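Local atomic coordinates of uracil-DNA glycosylase (PDB entry 4ZBY), a protein that belongs to the uracil-DNA glycosylase superfamily, an alpha/beta protein built round one central sheet, here holding an iron-sulfur cluster and a bound uracil. Residues I37-E42 and E69-E74; E51-V56 and L73-V78; V119-H124 and E180-I185; I158-Y163 and R186-T191. All blocks are in the same frame, centred on the assembly; numbering follows the deposited sequence.

Contact 1 of 4, residues I37-E42 and E69-E74. With URA (uracil), chain C.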
# COMPACT_ATOMS: atom_id res chain seq x y z
N ILE A 37 -1.23 5.28 -9.86
CA ILE A 37 -1.39 4.06 -9.06
C ILE A 37 -0.66 4.17 -7.74
O ILE A 37 0.53 4.47 -7.67
CB ILE A 37 -0.88 2.81 -9.80
CG1 ILE A 37 -1.46 2.75 -11.22
CG2 ILE A 37 -1.19 1.55 -8.96
CD1 ILE A 37 -0.98 1.55 -12.07
N MET A 38 -1.39 3.90 -6.67
CA MET A 38 -0.83 3.96 -5.34
C MET A 38 -0.89 2.54 -4.78
O MET A 38 -1.93 1.88 -4.89
CB MET A 38 -1.62 4.98 -4.49
CG MET A 38 -1.18 5.15 -3.07
SD MET A 38 -2.14 6.56 -2.38
CE MET A 38 -1.43 6.50 -0.76
N PHE A 39 0.22 2.04 -4.24
CA PHE A 39 0.27 0.70 -3.62
C PHE A 39 0.33 0.85 -2.13
O PHE A 39 1.12 1.64 -1.62
CB PHE A 39 1.50 -0.08 -4.11
CG PHE A 39 1.48 -0.35 -5.58
CD1 PHE A 39 0.93 -1.54 -6.06
CD2 PHE A 39 1.92 0.60 -6.47
CE1 PHE A 39 0.86 -1.78 -7.43
CE2 PHE A 39 1.86 0.38 -7.84
CZ PHE A 39 1.33 -0.82 -8.32
N VAL A 40 -0.50 0.10 -1.42
CA VAL A 40 -0.48 0.19 0.05
C VAL A 40 -0.33 -1.19 0.65
O VAL A 40 -1.19 -2.05 0.46
CB VAL A 40 -1.79 0.82 0.60
CG1 VAL A 40 -1.69 1.04 2.11
CG2 VAL A 40 -2.09 2.13 -0.12
N GLY A 41 0.77 -1.39 1.37
CA GLY A 41 0.97 -2.63 2.10
C GLY A 41 0.59 -2.54 3.56
O GLY A 41 -0.12 -1.64 4.00
N GLU A 42 1.06 -3.52 4.32
CA GLU A 42 0.75 -3.65 5.74
C GLU A 42 1.65 -2.76 6.63
O GLU A 42 1.18 -1.80 7.26
CB GLU A 42 0.90 -5.11 6.17
CG GLU A 42 0.69 -5.33 7.67
CD GLU A 42 0.94 -6.77 8.10
OE1 GLU A 42 1.17 -7.64 7.22
OE2 GLU A 42 0.91 -7.03 9.32
N GLU A 69 7.34 -5.45 -15.04
CA GLU A 69 7.12 -6.37 -16.14
C GLU A 69 5.66 -6.46 -16.56
O GLU A 69 5.37 -6.67 -17.73
CB GLU A 69 7.63 -7.76 -15.78
CG GLU A 69 9.11 -7.75 -15.49
CD GLU A 69 9.66 -9.14 -15.29
OE1 GLU A 69 8.85 -10.09 -15.28
OE2 GLU A 69 10.89 -9.27 -15.14
N ILE A 70 4.74 -6.31 -15.60
CA ILE A 70 3.34 -6.49 -15.90
C ILE A 70 2.61 -5.15 -16.08
O ILE A 70 1.82 -5.01 -17.01
CB ILE A 70 2.66 -7.35 -14.82
CG1 ILE A 70 3.35 -8.71 -14.79
CG2 ILE A 70 1.16 -7.56 -15.13
CD1 ILE A 70 2.85 -9.61 -13.70
N LEU A 71 2.92 -4.15 -15.25
CA LEU A 71 2.29 -2.83 -15.41
C LEU A 71 3.05 -1.92 -16.35
O LEU A 71 2.50 -0.96 -16.90
CB LEU A 71 2.15 -2.12 -14.06
CG LEU A 71 1.41 -2.87 -12.95
CD1 LEU A 71 1.25 -1.91 -11.78
CD2 LEU A 71 0.06 -3.41 -13.40
N GLY A 72 4.33 -2.21 -16.54
CA GLY A 72 5.16 -1.40 -17.41
C GLY A 72 5.57 -0.09 -16.76
O GLY A 72 5.68 0.92 -17.45
N LEU A 73 5.78 -0.10 -15.45
CA LEU A 73 6.13 1.12 -14.71
C LEU A 73 7.37 0.98 -13.84
O LEU A 73 7.66 -0.10 -13.33
CB LEU A 73 4.97 1.56 -13.82
CG LEU A 73 3.66 1.92 -14.52
CD1 LEU A 73 2.56 1.92 -13.49
CD2 LEU A 73 3.76 3.28 -15.22
N GLU A 74 8.10 2.08 -13.67
CA GLU A 74 9.18 2.15 -12.70
C GLU A 74 8.61 2.55 -11.34
O GLU A 74 7.53 3.15 -11.26
CB GLU A 74 10.25 3.16 -13.12
CG GLU A 74 10.88 2.92 -14.46
CD GLU A 74 11.39 1.51 -14.63
OE1 GLU A 74 12.06 0.98 -13.72
OE2 GLU A 74 11.12 0.92 -15.70
N1 URA C . 5.64 -5.72 3.67
C2 URA C . 4.78 -4.68 3.59
O2 URA C . 3.60 -4.76 3.89
N3 URA C . 5.33 -3.48 3.35
C4 URA C . 6.64 -3.22 3.17
O4 URA C . 6.99 -2.09 2.88
C5 URA C . 7.50 -4.33 3.25
C6 URA C . 6.99 -5.56 3.49
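I37 and L71 bury the most surface here, with L73 and F39 completing a wholly apolar cluster between strand 37-41 and the end of helix 58-71. The I37 chain is extended, CG1 beside the backbone N and chi2 178°, which carries CD1 out from the strand to the two leucines. That methyl lies 3.8 Å from L73 CD1 and 4.1 Å from L71 CD1, so one atom of the strand serves both partners. L71 uses the same CD1 methyl a second time: it meets F39 CZ at 3.6 Å, in the plane of the ring and at its edge, the two side chains approaching from opposite directions. G72 leaves the helix with positive phi, and the chain turns there so that L71 and L73 both face the strand.

G41 ends the strand at the uracil pocket, and E42, just beyond it, donates a hydrogen bond from its N to O2 of the uracil (2.9 Å), noticeably bent at 140°. G41 C lies 3.8 Å from the same uracil O2, so the backbone itself lines the ligand there. Segment 37-42 thus contributes side chains to the core at its start and backbone to the ligand site at its end; N82, H164 and F55 also hydrogen-bond to uracil.

Strand 37-41 lies between strands 79-82 and 117-121, parallel to both. I37 and F39 also touch V119 of strand 117-121, and L71 reaches F182 of helix 172-190, whereas M38 and V40 pack against helix 96-113.

Contact 2 of 4, residues E51-V56 and L73-V78. With URA (uracil), chain C.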
# COMPACT_ATOMS: atom_id res chain seq x y z
N GLU A 51 16.39 0.50 5.90
CA GLU A 51 16.62 1.44 4.80
C GLU A 51 15.76 2.69 4.81
O GLU A 51 16.09 3.65 4.14
CB GLU A 51 16.42 0.70 3.45
CG GLU A 51 17.53 -0.30 3.19
CD GLU A 51 17.32 -1.12 1.93
OE1 GLU A 51 16.94 -0.53 0.89
OE2 GLU A 51 17.54 -2.35 1.98
N GLY A 52 14.66 2.69 5.56
CA GLY A 52 13.72 3.81 5.53
C GLY A 52 12.85 3.88 4.27
O GLY A 52 12.32 4.94 3.92
N ARG A 53 12.70 2.75 3.59
CA ARG A 53 12.06 2.68 2.26
C ARG A 53 11.08 1.53 2.25
O ARG A 53 11.36 0.52 2.85
CB ARG A 53 13.11 2.47 1.17
CG ARG A 53 14.33 3.37 1.24
CD ARG A 53 15.20 3.08 0.06
NE ARG A 53 14.37 3.05 -1.14
CZ ARG A 53 14.72 2.45 -2.27
NH1 ARG A 53 15.90 1.85 -2.38
NH2 ARG A 53 13.89 2.48 -3.31
N PRO A 54 9.93 1.66 1.55
CA PRO A 54 8.96 0.57 1.52
C PRO A 54 9.35 -0.51 0.50
O PRO A 54 9.99 -0.21 -0.52
CB PRO A 54 7.66 1.27 1.13
CG PRO A 54 8.12 2.39 0.27
CD PRO A 54 9.45 2.86 0.82
N PHE A 55 8.95 -1.74 0.78
CA PHE A 55 9.05 -2.83 -0.19
C PHE A 55 10.44 -2.91 -0.87
O PHE A 55 10.60 -2.74 -2.10
CB PHE A 55 7.91 -2.70 -1.22
CG PHE A 55 6.57 -3.15 -0.69
CD1 PHE A 55 6.33 -4.50 -0.46
CD2 PHE A 55 5.56 -2.24 -0.40
CE1 PHE A 55 5.10 -4.93 0.01
CE2 PHE A 55 4.34 -2.67 0.09
CZ PHE A 55 4.10 -4.00 0.29
N VAL A 56 11.46 -3.20 -0.06
CA VAL A 56 12.83 -3.36 -0.57
C VAL A 56 13.45 -4.72 -0.26
O VAL A 56 14.53 -5.05 -0.74
CB VAL A 56 13.78 -2.24 -0.05
CG1 VAL A 56 13.48 -0.93 -0.73
CG2 VAL A 56 13.72 -2.09 1.48
N LEU A 73 5.78 -0.10 -15.45
CA LEU A 73 6.13 1.12 -14.71
C LEU A 73 7.37 0.98 -13.84
O LEU A 73 7.66 -0.10 -13.33
CB LEU A 73 4.97 1.56 -13.82
CG LEU A 73 3.66 1.92 -14.52
CD1 LEU A 73 2.56 1.92 -13.49
CD2 LEU A 73 3.76 3.28 -15.22
N GLU A 74 8.10 2.08 -13.67
CA GLU A 74 9.18 2.15 -12.70
C GLU A 74 8.61 2.55 -11.34
O GLU A 74 7.53 3.15 -11.26
CB GLU A 74 10.25 3.16 -13.12
CG GLU A 74 10.88 2.92 -14.46
CD GLU A 74 11.39 1.51 -14.63
OE1 GLU A 74 12.06 0.98 -13.72
OE2 GLU A 74 11.12 0.92 -15.70
N ARG A 75 9.33 2.24 -10.26
CA ARG A 75 8.83 2.67 -8.95
C ARG A 75 8.64 4.18 -8.86
O ARG A 75 7.73 4.66 -8.19
CB ARG A 75 9.78 2.22 -7.83
CG ARG A 75 9.86 0.73 -7.63
CD ARG A 75 11.05 0.40 -6.72
NE ARG A 75 10.98 1.04 -5.41
CZ ARG A 75 10.53 0.45 -4.30
NH1 ARG A 75 10.11 -0.81 -4.33
NH2 ARG A 75 10.51 1.11 -3.14
N ASP A 76 9.50 4.95 -9.52
CA ASP A 76 9.37 6.39 -9.43
C ASP A 76 8.14 6.94 -10.16
O ASP A 76 7.83 8.13 -10.05
CB ASP A 76 10.64 7.07 -9.97
CG ASP A 76 11.85 6.81 -9.08
OD1 ASP A 76 11.65 6.72 -7.86
OD2 ASP A 76 12.98 6.67 -9.61
N GLN A 77 7.40 6.07 -10.86
CA GLN A 77 6.19 6.53 -11.53
C GLN A 77 4.94 6.21 -10.73
O GLN A 77 3.86 6.63 -11.11
CB GLN A 77 6.04 5.91 -12.92
CG GLN A 77 7.14 6.26 -13.91
CD GLN A 77 7.06 5.48 -15.20
OE1 GLN A 77 7.33 4.29 -15.23
NE2 GLN A 77 6.70 6.16 -16.29
N VAL A 78 5.09 5.48 -9.63
CA VAL A 78 3.93 5.13 -8.79
C VAL A 78 4.18 5.65 -7.38
O VAL A 78 5.22 6.29 -7.14
CB VAL A 78 3.70 3.62 -8.76
CG1 VAL A 78 3.40 3.16 -10.20
CG2 VAL A 78 4.91 2.88 -8.20
N1 URA C . 5.64 -5.72 3.67
C2 URA C . 4.78 -4.68 3.59
O2 URA C . 3.60 -4.76 3.89
N3 URA C . 5.33 -3.48 3.35
C4 URA C . 6.64 -3.22 3.17
O4 URA C . 6.99 -2.09 2.88
C5 URA C . 7.50 -4.33 3.25
C6 URA C . 6.99 -5.56 3.49
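R75 reaches the loop 51-56 with its guanidinium group and binds two successive backbone carbonyls, P54 O and F55 O. The bond from NH2 to P54 O (3.0 Å) is nearly straight at 165° and lies in the guanidinium plane; that from NH1 to F55 O, also 3.0 Å, is bent to 134°, its acceptor tilted from that plane. A bend at chi3 turns the head of this long side chain onto the loop.

This close-fitting part backs directly onto the uracil pocket. F55 N donates to uracil O4 (2.9 Å), and the F55 ring lies against the ligand, N3 being 3.3 Å above the ring plane and offset toward its rim. R75, gripping the carbonyls of P54 and F55, is therefore a second-shell residue to this first-shell pair.

On the looser side R53, partly exposed, makes no bond to segment 73-78. Its NH2 merely comes within 3.7 Å of R75 NH2, the guanidinium planes 87° apart; both arginines are salt-bridged to E30, which would offset their like charges. V56 CG1 covers one face of the R53 guanidinium.

The two loops flank helix 58-71, one preceding it and the other leading on to strand 79-82. R75 also bonds T64 of that helix, while P54 and F55 pack on I80 and N82 of the strand.

Contact 3 of 4, residues V119-H124 and E180-I185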
# COMPACT_ATOMS: atom_id res chain seq x y z
N VAL A 119 -3.97 0.03 -5.14
CA VAL A 119 -3.81 -1.42 -5.02
C VAL A 119 -3.53 -1.75 -3.56
O VAL A 119 -2.52 -1.30 -3.02
CB VAL A 119 -2.65 -1.92 -5.91
CG1 VAL A 119 -2.48 -3.42 -5.80
CG2 VAL A 119 -2.90 -1.50 -7.36
N THR A 120 -4.45 -2.48 -2.92
CA THR A 120 -4.28 -2.80 -1.50
C THR A 120 -3.70 -4.20 -1.44
O THR A 120 -4.37 -5.21 -1.72
CB THR A 120 -5.57 -2.67 -0.66
OG1 THR A 120 -6.62 -3.43 -1.25
CG2 THR A 120 -6.06 -1.22 -0.60
N LEU A 121 -2.44 -4.24 -1.06
CA LEU A 121 -1.66 -5.47 -1.01
C LEU A 121 -1.85 -6.14 0.33
O LEU A 121 -1.23 -5.74 1.33
CB LEU A 121 -0.16 -5.16 -1.24
CG LEU A 121 0.23 -4.44 -2.54
CD1 LEU A 121 1.67 -3.90 -2.42
CD2 LEU A 121 0.08 -5.39 -3.73
N GLY A 122 -2.72 -7.14 0.37
CA GLY A 122 -2.89 -7.96 1.57
C GLY A 122 -4.09 -7.54 2.41
O GLY A 122 -4.74 -6.52 2.13
N ARG A 123 -4.34 -8.29 3.48
CA ARG A 123 -5.58 -8.15 4.22
C ARG A 123 -5.64 -6.90 5.08
O ARG A 123 -6.73 -6.38 5.31
CB ARG A 123 -5.81 -9.37 5.12
CG ARG A 123 -4.73 -9.62 6.19
CD ARG A 123 -5.06 -10.89 6.96
NE ARG A 123 -4.12 -11.19 8.05
CZ ARG A 123 -4.31 -10.87 9.33
NH1 ARG A 123 -5.40 -10.19 9.70
NH2 ARG A 123 -3.43 -11.23 10.26
N HIS A 124 -4.52 -6.44 5.60
CA HIS A 124 -4.58 -5.31 6.52
C HIS A 124 -4.92 -4.02 5.78
O HIS A 124 -5.79 -3.26 6.21
CB HIS A 124 -3.26 -5.15 7.27
CG HIS A 124 -2.99 -6.26 8.22
ND1 HIS A 124 -2.23 -7.37 7.90
CD2 HIS A 124 -3.44 -6.47 9.48
CE1 HIS A 124 -2.20 -8.19 8.93
NE2 HIS A 124 -2.92 -7.67 9.91
N GLU A 180 -1.84 -12.34 -12.43
CA GLU A 180 -3.08 -12.14 -13.16
C GLU A 180 -3.81 -10.92 -12.62
O GLU A 180 -4.40 -10.16 -13.37
CB GLU A 180 -3.96 -13.38 -13.07
CG GLU A 180 -3.40 -14.57 -13.84
CD GLU A 180 -3.19 -14.25 -15.31
OE1 GLU A 180 -4.19 -13.92 -15.99
OE2 GLU A 180 -2.04 -14.33 -15.78
N ASP A 181 -3.75 -10.73 -11.30
CA ASP A 181 -4.34 -9.54 -10.68
C ASP A 181 -3.63 -8.29 -11.20
O ASP A 181 -4.28 -7.29 -11.47
CB ASP A 181 -4.25 -9.58 -9.16
CG ASP A 181 -5.37 -10.39 -8.53
OD1 ASP A 181 -6.27 -10.82 -9.27
OD2 ASP A 181 -5.34 -10.60 -7.30
N PHE A 182 -2.31 -8.36 -11.38
CA PHE A 182 -1.59 -7.19 -11.88
C PHE A 182 -1.91 -6.93 -13.35
O PHE A 182 -1.94 -5.77 -13.78
CB PHE A 182 -0.08 -7.32 -11.64
CG PHE A 182 0.38 -6.70 -10.35
CD1 PHE A 182 -0.13 -7.12 -9.14
CD2 PHE A 182 1.31 -5.67 -10.34
CE1 PHE A 182 0.27 -6.55 -7.94
CE2 PHE A 182 1.72 -5.09 -9.13
CZ PHE A 182 1.20 -5.52 -7.95
N LYS A 183 -2.17 -7.99 -14.12
CA LYS A 183 -2.63 -7.83 -15.51
C LYS A 183 -3.95 -7.07 -15.55
O LYS A 183 -4.17 -6.22 -16.42
CB LYS A 183 -2.79 -9.19 -16.20
CG LYS A 183 -1.48 -9.94 -16.47
CD LYS A 183 -1.72 -11.27 -17.19
CE LYS A 183 -0.42 -12.02 -17.46
NZ LYS A 183 -0.64 -13.37 -18.06
N LYS A 184 -4.85 -7.38 -14.61
CA LYS A 184 -6.12 -6.68 -14.53
C LYS A 184 -5.93 -5.23 -14.13
O LYS A 184 -6.64 -4.35 -14.64
CB LYS A 184 -7.08 -7.39 -13.56
CG LYS A 184 -7.54 -8.74 -14.06
CD LYS A 184 -8.36 -9.46 -12.98
CE LYS A 184 -9.15 -10.62 -13.57
NZ LYS A 184 -8.26 -11.69 -14.08
N ILE A 185 -4.99 -4.99 -13.22
CA ILE A 185 -4.65 -3.64 -12.80
C ILE A 185 -4.09 -2.87 -14.00
O ILE A 185 -4.46 -1.72 -14.19
CB ILE A 185 -3.67 -3.63 -11.62
CG1 ILE A 185 -4.41 -4.18 -10.39
CG2 ILE A 185 -3.10 -2.20 -11.36
CD1 ILE A 185 -3.48 -4.60 -9.25
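V119 and I185 meet obliquely, both pointing toward each other across the interface of strand 117-121 and helix 172-190. The tip of the isoleucine does most of the touching: CD1 sits across the fork of the valine, 3.7 Å from V119 CG2 and 3.8 Å from CG1. I185 CG2, the shorter branch, lies a little farther off, 4.1 Å from V119 CG2. With CG1 beside the backbone N and chi2 at 163°, the I185 chain extends toward the valine.

One helical turn back, F182 offers its edge to the strand, CZ lying 4.4 Å from L121 CD2, with that methyl near the ring plane. The same I185 CD1 that fills the valine fork also rests 4.2 Å above one face of the F182 ring, toward its rim, joining the two halves of the contact.

L63, M66, I70 and L71 of helix 58-71 also touch F182, while L121 reaches F55 of the uracil pocket. All four touching residues are buried, and the chemistry between the segments is purely that of methyl groups and a ring edge. Helix and sheet are thus held here by shape and exclusion of water.

Contact 4 of 4, residues I158-Y163 and R186-T191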
# COMPACT_ATOMS: atom_id res chain seq x y z
N ILE A 158 -10.42 3.77 -7.95
CA ILE A 158 -10.62 2.34 -8.14
C ILE A 158 -9.76 1.60 -7.14
O ILE A 158 -8.53 1.73 -7.17
CB ILE A 158 -10.24 1.90 -9.54
CG1 ILE A 158 -11.12 2.60 -10.58
CG2 ILE A 158 -10.35 0.42 -9.66
CD1 ILE A 158 -10.58 2.47 -12.00
N VAL A 159 -10.38 0.83 -6.26
CA VAL A 159 -9.62 0.07 -5.28
C VAL A 159 -9.53 -1.38 -5.73
O VAL A 159 -10.54 -2.01 -6.05
CB VAL A 159 -10.26 0.14 -3.86
CG1 VAL A 159 -9.52 -0.79 -2.88
CG2 VAL A 159 -10.25 1.58 -3.35
N PHE A 160 -8.32 -1.90 -5.76
CA PHE A 160 -8.10 -3.25 -6.24
C PHE A 160 -7.29 -4.06 -5.24
O PHE A 160 -6.08 -3.90 -5.15
CB PHE A 160 -7.39 -3.23 -7.60
CG PHE A 160 -7.53 -4.48 -8.37
CD1 PHE A 160 -8.35 -4.53 -9.49
CD2 PHE A 160 -6.89 -5.65 -7.96
CE1 PHE A 160 -8.52 -5.72 -10.19
CE2 PHE A 160 -7.05 -6.85 -8.67
CZ PHE A 160 -7.85 -6.87 -9.79
N PRO A 161 -7.96 -4.95 -4.49
CA PRO A 161 -7.22 -5.72 -3.50
C PRO A 161 -6.50 -6.90 -4.13
O PRO A 161 -7.06 -7.53 -5.01
CB PRO A 161 -8.31 -6.22 -2.54
CG PRO A 161 -9.53 -5.41 -2.87
CD PRO A 161 -9.42 -5.09 -4.33
N THR A 162 -5.29 -7.20 -3.68
CA THR A 162 -4.58 -8.41 -4.08
C THR A 162 -3.97 -9.11 -2.86
O THR A 162 -4.00 -8.59 -1.75
CB THR A 162 -3.44 -8.12 -5.06
OG1 THR A 162 -2.32 -7.57 -4.35
CG2 THR A 162 -3.89 -7.11 -6.13
N TYR A 163 -3.42 -10.30 -3.07
CA TYR A 163 -2.65 -10.95 -2.01
C TYR A 163 -1.39 -10.13 -1.81
O TYR A 163 -0.99 -9.37 -2.68
CB TYR A 163 -2.32 -12.39 -2.37
CG TYR A 163 -3.50 -13.34 -2.33
CD1 TYR A 163 -4.44 -13.27 -1.30
CD2 TYR A 163 -3.67 -14.30 -3.31
CE1 TYR A 163 -5.52 -14.14 -1.26
CE2 TYR A 163 -4.74 -15.18 -3.27
CZ TYR A 163 -5.66 -15.09 -2.25
OH TYR A 163 -6.74 -15.95 -2.21
N ARG A 186 -3.28 -3.53 -14.83
CA ARG A 186 -2.76 -2.81 -16.01
C ARG A 186 -3.91 -2.38 -16.90
O ARG A 186 -3.94 -1.25 -17.38
CB ARG A 186 -1.77 -3.65 -16.81
CG ARG A 186 -1.13 -2.80 -17.95
CD ARG A 186 -0.59 -3.60 -19.09
NE ARG A 186 -0.04 -2.72 -20.12
CZ ARG A 186 -0.52 -2.56 -21.35
NH1 ARG A 186 0.09 -1.72 -22.17
NH2 ARG A 186 -1.59 -3.24 -21.77
N GLU A 187 -4.86 -3.28 -17.14
CA GLU A 187 -5.98 -2.95 -18.02
C GLU A 187 -6.76 -1.77 -17.44
O GLU A 187 -7.10 -0.84 -18.17
CB GLU A 187 -6.88 -4.16 -18.25
CG GLU A 187 -8.00 -3.89 -19.21
CD GLU A 187 -8.67 -5.16 -19.72
OE1 GLU A 187 -8.22 -6.26 -19.34
OE2 GLU A 187 -9.65 -5.06 -20.50
N LEU A 188 -7.02 -1.77 -16.14
CA LEU A 188 -7.72 -0.64 -15.53
C LEU A 188 -6.93 0.68 -15.66
O LEU A 188 -7.51 1.74 -15.83
CB LEU A 188 -8.01 -0.93 -14.05
CG LEU A 188 -9.03 -2.04 -13.82
CD1 LEU A 188 -8.98 -2.51 -12.37
CD2 LEU A 188 -10.42 -1.55 -14.16
N ALA A 189 -5.61 0.59 -15.59
CA ALA A 189 -4.79 1.79 -15.62
C ALA A 189 -4.74 2.44 -16.99
O ALA A 189 -4.71 3.67 -17.11
CB ALA A 189 -3.36 1.46 -15.14
N ILE A 190 -4.73 1.61 -18.03
CA ILE A 190 -4.60 2.15 -19.38
C ILE A 190 -5.92 2.44 -20.09
O ILE A 190 -5.91 3.02 -21.18
CB ILE A 190 -3.78 1.21 -20.32
CG1 ILE A 190 -4.52 -0.09 -20.62
CG2 ILE A 190 -2.40 0.96 -19.76
CD1 ILE A 190 -3.99 -0.82 -21.83
N THR A 191 -7.04 2.07 -19.47
CA THR A 191 -8.35 2.22 -20.10
C THR A 191 -9.04 3.48 -19.60
O THR A 191 -9.19 3.66 -18.39
CB THR A 191 -9.25 0.98 -19.81
OG1 THR A 191 -8.57 -0.22 -20.22
CG2 THR A 191 -10.57 1.10 -20.55
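Apolar packing joins the segments, and L188 supplies the whole of the helix side through CD1. This methyl lies 3.6 Å from F160 CD1 and 3.9 Å from F160 CE1, approaching the ring obliquely, with the two side chains crossing at about a right angle. The phenylalanine turns CG opposite its own backbone N (chi1 -160°), bringing CD1 and CE1 of the ring to the leucine. I158, two residues earlier on the same side of the strand, adds CG2 at 4.2 Å from the same L188 CD1. S147 touches all three side chains, and F160 also meets I185 one turn back along the helix.

Between the two segments there are only apolar contacts; polar bonds are made within a segment or to other parts of the chain. T162 OG1 donates to the carbonyl of Y163 (2.8 Å) as strand 155-162 gives way to loop. Beyond the segments, K116 binds the carbonyls of A189 and T191 and, weakly, that of L188.

One leucine methyl resting against both I158 and F160 gives this end of the helix an apolar seat on the sheet, while the amino group of K116, probably charged, would suit the negative end of the helix dipole.

Overall arrangement
Contacts 1 and 3 are buried; contacts 2 and 4 are only partly so. Contacts 1, 3 and 4 set helices against successive strands of one sheet, 37-41, 117-121 and 155-162, and contacts 3 and 4 share helix 172-190, their segments alternating along the chain. All three join their segments by apolar side chains. Contact 2 differs: it links two loops by arginine to backbone carbonyls, with E30, outside both segments, probably offsetting the charge. It continues the chain of contact 1 through L73 and E74, and both contribute backbone N-H groups to uracil. F55 of contact 2 touches L121 of contact 3, whereas contact 4, about 18 Å from contact 2 between centres, does not touch it.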